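Local coordinates for nucleocapsid protein (PDB 2IC6), which probably packages the viral RNA genome as the nucleocapsid protein of a hantavirus, with this N-terminal antiparallel coiled coil thought to take part in its self-assembly, at residues Lys8-Asn13 with Arg66-Leu71; Arg25-Asp30 with Gln48-Ala53. The protein carries 1 engineered substitution. One frame throughout, in Å; residues are numbered along the deposited sequence.

Interaction 1. Residues Lys8-Asn13 with Arg66-Leu71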
loop_
_atom_site.group_PDB
_atom_site.type_symbol
_atom_site.label_atom_id
_atom_site.label_comp_id
_atom_site.label_asym_id
_atom_site.label_seq_id
_atom_site.Cartn_x
_atom_site.Cartn_y
_atom_site.Cartn_z
ATOM N N LYS A 8 -11.074 -4.641 -16.824
ATOM C CA LYS A 8 -11.399 -5.470 -15.672
ATOM C C LYS A 8 -10.109 -5.986 -15.015
ATOM O O LYS A 8 -10.056 -6.068 -13.771
ATOM C CB LYS A 8 -12.304 -6.637 -16.088
ATOM C CG LYS A 8 -12.622 -7.657 -15.038
ATOM C CD LYS A 8 -13.241 -7.117 -13.780
ATOM C CE LYS A 8 -13.804 -8.245 -12.884
ATOM N NZ LYS A 8 -14.095 -7.719 -11.515
ATOM N N GLU A 9 -9.087 -6.333 -15.811
ATOM C CA GLU A 9 -7.841 -6.818 -15.234
ATOM C C GLU A 9 -7.222 -5.768 -14.337
ATOM O O GLU A 9 -6.741 -6.087 -13.237
ATOM C CB GLU A 9 -6.885 -7.234 -16.350
ATOM C CG GLU A 9 -7.228 -8.539 -16.890
ATOM C CD GLU A 9 -6.297 -9.015 -17.993
ATOM O OE1 GLU A 9 -6.705 -10.035 -18.611
ATOM O OE2 GLU A 9 -5.214 -8.409 -18.288
ATOM N N VAL A 10 -7.204 -4.539 -14.800
ATOM C CA VAL A 10 -6.649 -3.426 -14.029
ATOM C C VAL A 10 -7.469 -3.224 -12.781
ATOM O O VAL A 10 -6.919 -3.047 -11.690
ATOM C CB VAL A 10 -6.481 -2.136 -14.878
ATOM C CG1 VAL A 10 -5.957 -0.971 -14.024
ATOM C CG2 VAL A 10 -5.503 -2.417 -16.082
ATOM N N GLN A 11 -8.812 -3.183 -12.913
ATOM C CA GLN A 11 -9.649 -3.092 -11.715
ATOM C C GLN A 11 -9.395 -4.172 -10.696
ATOM O O GLN A 11 -9.319 -3.879 -9.506
ATOM C CB GLN A 11 -11.124 -3.132 -12.105
ATOM C CG GLN A 11 -12.132 -2.719 -10.944
ATOM C CD GLN A 11 -11.893 -1.313 -10.265
ATOM O OE1 GLN A 11 -12.308 -0.228 -10.720
ATOM N NE2 GLN A 11 -11.226 -1.358 -9.154
ATOM N N ASP A 12 -9.252 -5.435 -11.099
ATOM C CA ASP A 12 -8.972 -6.504 -10.152
ATOM C C ASP A 12 -7.636 -6.308 -9.503
ATOM O O ASP A 12 -7.481 -6.626 -8.330
ATOM C CB ASP A 12 -9.086 -7.860 -10.836
ATOM C CG ASP A 12 -10.531 -8.250 -11.135
ATOM O OD1 ASP A 12 -11.506 -7.634 -10.646
ATOM O OD2 ASP A 12 -10.706 -9.207 -11.913
ATOM N N ASN A 13 -6.660 -5.805 -10.254
ATOM C CA ASN A 13 -5.361 -5.546 -9.662
ATOM C C ASN A 13 -5.426 -4.404 -8.653
ATOM O O ASN A 13 -4.780 -4.460 -7.614
ATOM C CB ASN A 13 -4.372 -5.279 -10.781
ATOM C CG ASN A 13 -2.935 -5.502 -10.410
ATOM O OD1 ASN A 13 -2.044 -5.072 -11.174
ATOM N ND2 ASN A 13 -2.683 -6.161 -9.324
ATOM N N ARG A 66 -4.331 5.903 -12.180
ATOM C CA ARG A 66 -4.164 6.865 -13.290
ATOM C C ARG A 66 -4.300 6.164 -14.617
ATOM O O ARG A 66 -4.858 6.725 -15.589
ATOM C CB ARG A 66 -2.861 7.630 -13.133
ATOM C CG ARG A 66 -2.923 8.751 -12.057
ATOM C CD ARG A 66 -1.595 9.475 -11.868
ATOM N NE ARG A 66 -1.648 10.600 -10.921
ATOM C CZ ARG A 66 -1.965 11.868 -11.235
ATOM N NH1 ARG A 66 -2.271 12.279 -12.486
ATOM N NH2 ARG A 66 -1.976 12.753 -10.237
ATOM N N GLU A 67 -3.746 4.968 -14.743
ATOM C CA GLU A 67 -3.867 4.213 -16.012
ATOM C C GLU A 67 -5.300 3.792 -16.261
ATOM O O GLU A 67 -5.774 3.875 -17.396
ATOM C CB GLU A 67 -2.928 3.058 -16.031
ATOM C CG GLU A 67 -1.507 3.618 -16.133
ATOM C CD GLU A 67 -0.402 2.548 -16.270
ATOM O OE1 GLU A 67 -0.697 1.389 -16.665
ATOM O OE2 GLU A 67 0.771 2.964 -16.158
ATOM N N LEU A 68 -6.035 3.305 -15.249
ATOM C CA LEU A 68 -7.435 2.970 -15.465
ATOM C C LEU A 68 -8.248 4.184 -15.910
ATOM O O LEU A 68 -9.115 4.048 -16.782
ATOM C CB LEU A 68 -8.004 2.339 -14.184
ATOM C CG LEU A 68 -9.441 1.834 -14.336
ATOM C CD1 LEU A 68 -9.688 0.886 -15.475
ATOM C CD2 LEU A 68 -9.925 1.229 -13.006
ATOM N N ALA A 69 -7.982 5.357 -15.341
ATOM C CA ALA A 69 -8.657 6.564 -15.752
ATOM C C ALA A 69 -8.466 6.776 -17.265
ATOM O O ALA A 69 -9.423 7.094 -17.996
ATOM C CB ALA A 69 -8.235 7.713 -14.972
ATOM N N ASP A 70 -7.249 6.640 -17.748
ATOM C CA ASP A 70 -6.960 6.806 -19.158
ATOM C C ASP A 70 -7.520 5.646 -20.010
ATOM O O ASP A 70 -8.029 5.871 -21.138
ATOM C CB ASP A 70 -5.491 7.012 -19.456
ATOM C CG ASP A 70 -5.169 8.454 -19.592
ATOM O OD1 ASP A 70 -4.433 8.914 -18.778
ATOM O OD2 ASP A 70 -5.709 9.159 -20.502
ATOM N N LEU A 71 -7.533 4.427 -19.535
ATOM C CA LEU A 71 -8.180 3.326 -20.245
ATOM C C LEU A 71 -9.675 3.625 -20.471
ATOM O O LEU A 71 -10.222 3.418 -21.563
ATOM C CB LEU A 71 -8.029 1.998 -19.487
ATOM C CG LEU A 71 -6.640 1.353 -19.524
ATOM C CD1 LEU A 71 -6.546 0.233 -18.459
ATOM C CD2 LEU A 71 -6.308 0.818 -20.908
#
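Val-10 meets Leu-68 and Leu-71 near the open end of an antiparallel coiled coil, where helix 6-37 and helix 41-74 bring the two modelled chain ends near each other. The short helical segments run at 156° to each other, their axes 10.1 Å apart at closest approach. Lys-8, at the start of the first segment, turns away from the partner helix and closes a salt bridge within its own helix: NZ lies 2.7 Å from Asp-12 OD1, on the syn lone pair of that oxygen. Val-10 faces the interface and divides its two methyls between two leucines. Its CG1, anti to the backbone N (chi1 177°), slides past the side chain of Leu-68 and comes within 3.9 Å of Leu-68 CB. The other branch, CG2, is thereby directed at Leu-71, and the two side chains meet tip to tip, CG2 3.7 Å from Leu-71 CD1. Leu-7 on helix 6-37 also touches both leucines, and Ile-14 touches Leu-68, so the pair continues an apolar seam. The contact still lies at the surface, and its apolar packing is bordered by a polar side chain. In one of its two conformers Gln-11, bent at chi2 (55°), runs at a slant to Leu-68 and sets OE1 3.6 Å from Leu-68 CD2, a van der Waals contact between an amide oxygen and a methyl group.

Interaction 2. Residues Arg25-Asp30 with Gln48-Ala53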
loop_
_atom_site.group_PDB
_atom_site.type_symbol
_atom_site.label_atom_id
_atom_site.label_comp_id
_atom_site.label_asym_id
_atom_site.label_seq_id
_atom_site.Cartn_x
_atom_site.Cartn_y
_atom_site.Cartn_z
ATOM N N ARG A 25 -1.165 -1.733 6.139
ATOM C CA ARG A 25 -1.364 -0.588 7.021
ATOM C C ARG A 25 -1.659 -1.030 8.440
ATOM O O ARG A 25 -1.241 -0.339 9.387
ATOM C CB ARG A 25 -2.437 0.370 6.487
ATOM C CG ARG A 25 -1.931 1.370 5.522
ATOM C CD ARG A 25 -2.943 2.443 5.096
ATOM N NE ARG A 25 -2.279 3.665 4.488
ATOM C CZ ARG A 25 -1.574 4.564 5.172
ATOM N NH1 ARG A 25 -0.917 5.478 4.551
ATOM N NH2 ARG A 25 -1.540 4.566 6.529
ATOM N N GLN A 26 -2.335 -2.140 8.644
ATOM C CA GLN A 26 -2.536 -2.623 10.021
ATOM C C GLN A 26 -1.200 -3.001 10.640
ATOM O O GLN A 26 -0.917 -2.694 11.790
ATOM C CB GLN A 26 -3.543 -3.783 10.063
ATOM C CG GLN A 26 -3.751 -4.232 11.483
ATOM C CD GLN A 26 -4.297 -3.163 12.371
ATOM O OE1 GLN A 26 -5.266 -2.520 12.031
ATOM N NE2 GLN A 26 -3.672 -2.947 13.515
ATOM N N LYS A 27 -0.361 -3.685 9.870
ATOM C CA LYS A 27 0.974 -4.032 10.339
ATOM C C LYS A 27 1.797 -2.773 10.660
ATOM O O LYS A 27 2.548 -2.741 11.621
ATOM C CB LYS A 27 1.671 -4.929 9.294
ATOM C CG LYS A 27 1.040 -6.293 9.113
ATOM C CD LYS A 27 1.585 -6.997 7.903
ATOM C CE LYS A 27 1.059 -8.356 7.731
ATOM N NZ LYS A 27 2.035 -9.239 8.408
ATOM N N LEU A 28 1.630 -1.727 9.852
ATOM C CA LEU A 28 2.263 -0.460 10.154
ATOM C C LEU A 28 1.758 0.134 11.460
ATOM O O LEU A 28 2.566 0.593 12.272
ATOM C CB LEU A 28 2.040 0.513 8.976
ATOM C CG LEU A 28 2.515 1.933 9.205
ATOM C CD1 LEU A 28 3.999 1.974 9.514
ATOM C CD2 LEU A 28 2.143 2.794 8.025
ATOM N N LYS A 29 0.447 0.129 11.681
ATOM C CA LYS A 29 -0.110 0.676 12.927
ATOM C C LYS A 29 0.480 -0.055 14.120
ATOM O O LYS A 29 0.833 0.594 15.118
ATOM C CB LYS A 29 -1.637 0.568 12.917
ATOM C CG LYS A 29 -2.279 1.482 11.916
ATOM C CD LYS A 29 -3.847 1.331 11.858
ATOM C CE LYS A 29 -4.465 2.023 10.696
ATOM N NZ LYS A 29 -5.916 1.912 10.921
ATOM N N ASP A 30 0.601 -1.377 14.038
ATOM C CA ASP A 30 1.193 -2.143 15.122
ATOM C C ASP A 30 2.632 -1.677 15.363
ATOM O O ASP A 30 3.078 -1.526 16.521
ATOM C CB ASP A 30 1.280 -3.663 14.716
ATOM C CG ASP A 30 -0.027 -4.444 14.414
ATOM O OD1 ASP A 30 0.035 -5.581 13.766
ATOM O OD2 ASP A 30 -1.050 -4.046 14.851
ATOM N N GLN A 48 10.453 1.174 10.010
ATOM C CA GLN A 48 11.004 1.603 8.733
ATOM C C GLN A 48 10.533 0.688 7.616
ATOM O O GLN A 48 10.130 1.153 6.547
ATOM C CB GLN A 48 12.488 1.626 8.853
ATOM C CG GLN A 48 13.297 2.036 7.637
ATOM C CD GLN A 48 14.840 1.972 7.883
ATOM O OE1 GLN A 48 15.340 1.360 8.875
ATOM N NE2 GLN A 48 15.588 2.513 6.924
ATOM N N SER A 49 10.608 -0.622 7.841
ATOM C CA SER A 49 10.190 -1.567 6.846
ATOM C C SER A 49 8.694 -1.512 6.546
ATOM O O SER A 49 8.277 -1.565 5.383
ATOM C CB SER A 49 10.577 -2.976 7.252
ATOM O OG SER A 49 11.986 -3.168 7.289
ATOM N N ARG A 50 7.855 -1.455 7.571
ATOM C CA ARG A 50 6.422 -1.401 7.358
ATOM C C ARG A 50 6.042 -0.108 6.623
ATOM O O ARG A 50 5.129 -0.130 5.804
ATOM C CB ARG A 50 5.663 -1.526 8.676
ATOM C CG ARG A 50 5.810 -2.860 9.381
ATOM C CD ARG A 50 5.447 -4.032 8.505
ATOM N NE ARG A 50 5.381 -5.269 9.290
ATOM C CZ ARG A 50 5.263 -6.466 8.767
ATOM N NH1 ARG A 50 5.298 -6.636 7.463
ATOM N NH2 ARG A 50 5.177 -7.538 9.526
ATOM N N ARG A 51 6.693 1.000 6.951
ATOM C CA ARG A 51 6.437 2.274 6.254
ATOM C C ARG A 51 6.701 2.114 4.787
ATOM O O ARG A 51 5.935 2.559 3.929
ATOM C CB ARG A 51 7.254 3.399 6.879
ATOM C CG ARG A 51 6.718 3.878 8.169
ATOM C CD ARG A 51 7.640 4.903 8.807
ATOM N NE ARG A 51 6.973 5.492 9.976
ATOM C CZ ARG A 51 7.543 6.403 10.759
ATOM N NH1 ARG A 51 8.793 6.725 10.565
ATOM N NH2 ARG A 51 6.815 7.004 11.723
ATOM N N ALA A 52 7.838 1.525 4.431
ATOM C CA ALA A 52 8.217 1.391 3.021
ATOM C C ALA A 52 7.237 0.516 2.289
ATOM O O ALA A 52 6.930 0.735 1.111
ATOM C CB ALA A 52 9.688 0.863 2.877
ATOM N N ALA A 53 6.746 -0.546 2.939
ATOM C CA ALA A 53 5.805 -1.435 2.309
ATOM C C ALA A 53 4.498 -0.702 1.992
ATOM O O ALA A 53 3.939 -0.892 0.876
ATOM C CB ALA A 53 5.545 -2.673 3.198
HETATM O O HOH W 1 4.325 -4.926 12.077
#
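Arg-50 lies across Lys-27 and Leu-28 in the antiparallel coiled coil, on the half of the hairpin nearer the turn that joins helix 6-37 to helix 41-74. The helix axes of the two segments approach to 8.9 Å, and the backbones are closest where Leu-28 faces Arg-50, their CA atoms 5.1 Å apart. Starting at the root of Arg-50, CB rests 3.9 Å from Leu-28 CA, with Leu-28 CD1 also close by. CG passes the carbonyl oxygen of Lys-27. A bend at chi2 (-54°) then turns the chain over the side chain of Lys-27, bringing CD up to Lys-27 CB. NE, 3.7 Å from that same CB, donates a hydrogen bond to a water 3.0 Å away; the water in turn donates to Lys-27 O, bridging the helices through a backbone carbonyl. Farther out, in one of the two deposited conformers of Lys-27, the guanidinium lays one face on the lysine methylenes, with Lys-27 CD 3.7 Å above its plane and offset toward the rim. At the tip, NH2 comes near Lys-27 NZ of that same conformer, a like-charge approach that is probably unfavourable. Leu-28, by contrast, is buried: it also packs on Leu-47 and Val-54 of helix 41-74, as an apolar core residue of a coiled coil does. With CG anti to the backbone N (chi1 174°), chi2 of 59° turns CD1, rather than CG, toward the partner helix. There the leucine side chain crosses the extended stem of Arg-51 at about a right angle, with Leu-28 CD1 3.6 Å from Arg-51 CG.

Interactions 1 and 2 are two stations along one seam: both join helix 6-37 to helix 41-74, on opposite sides of the chain's centre. Their centres are 26 Å apart and their nearest atoms about 13 Å apart, so they do not touch and are related through the helices themselves. Residues 8-13 with 66-71 close the hairpin near its termini, while residues 25-30 with 48-53 sit closer to the interhelical turn. The axes approach more closely in interaction 2 than in interaction 1. Interaction 1 packs a valine against two leucines, interaction 2 one leucine against arginine stems; an amide, in one of its conformers, borders the first, and long basic side chains flank the second.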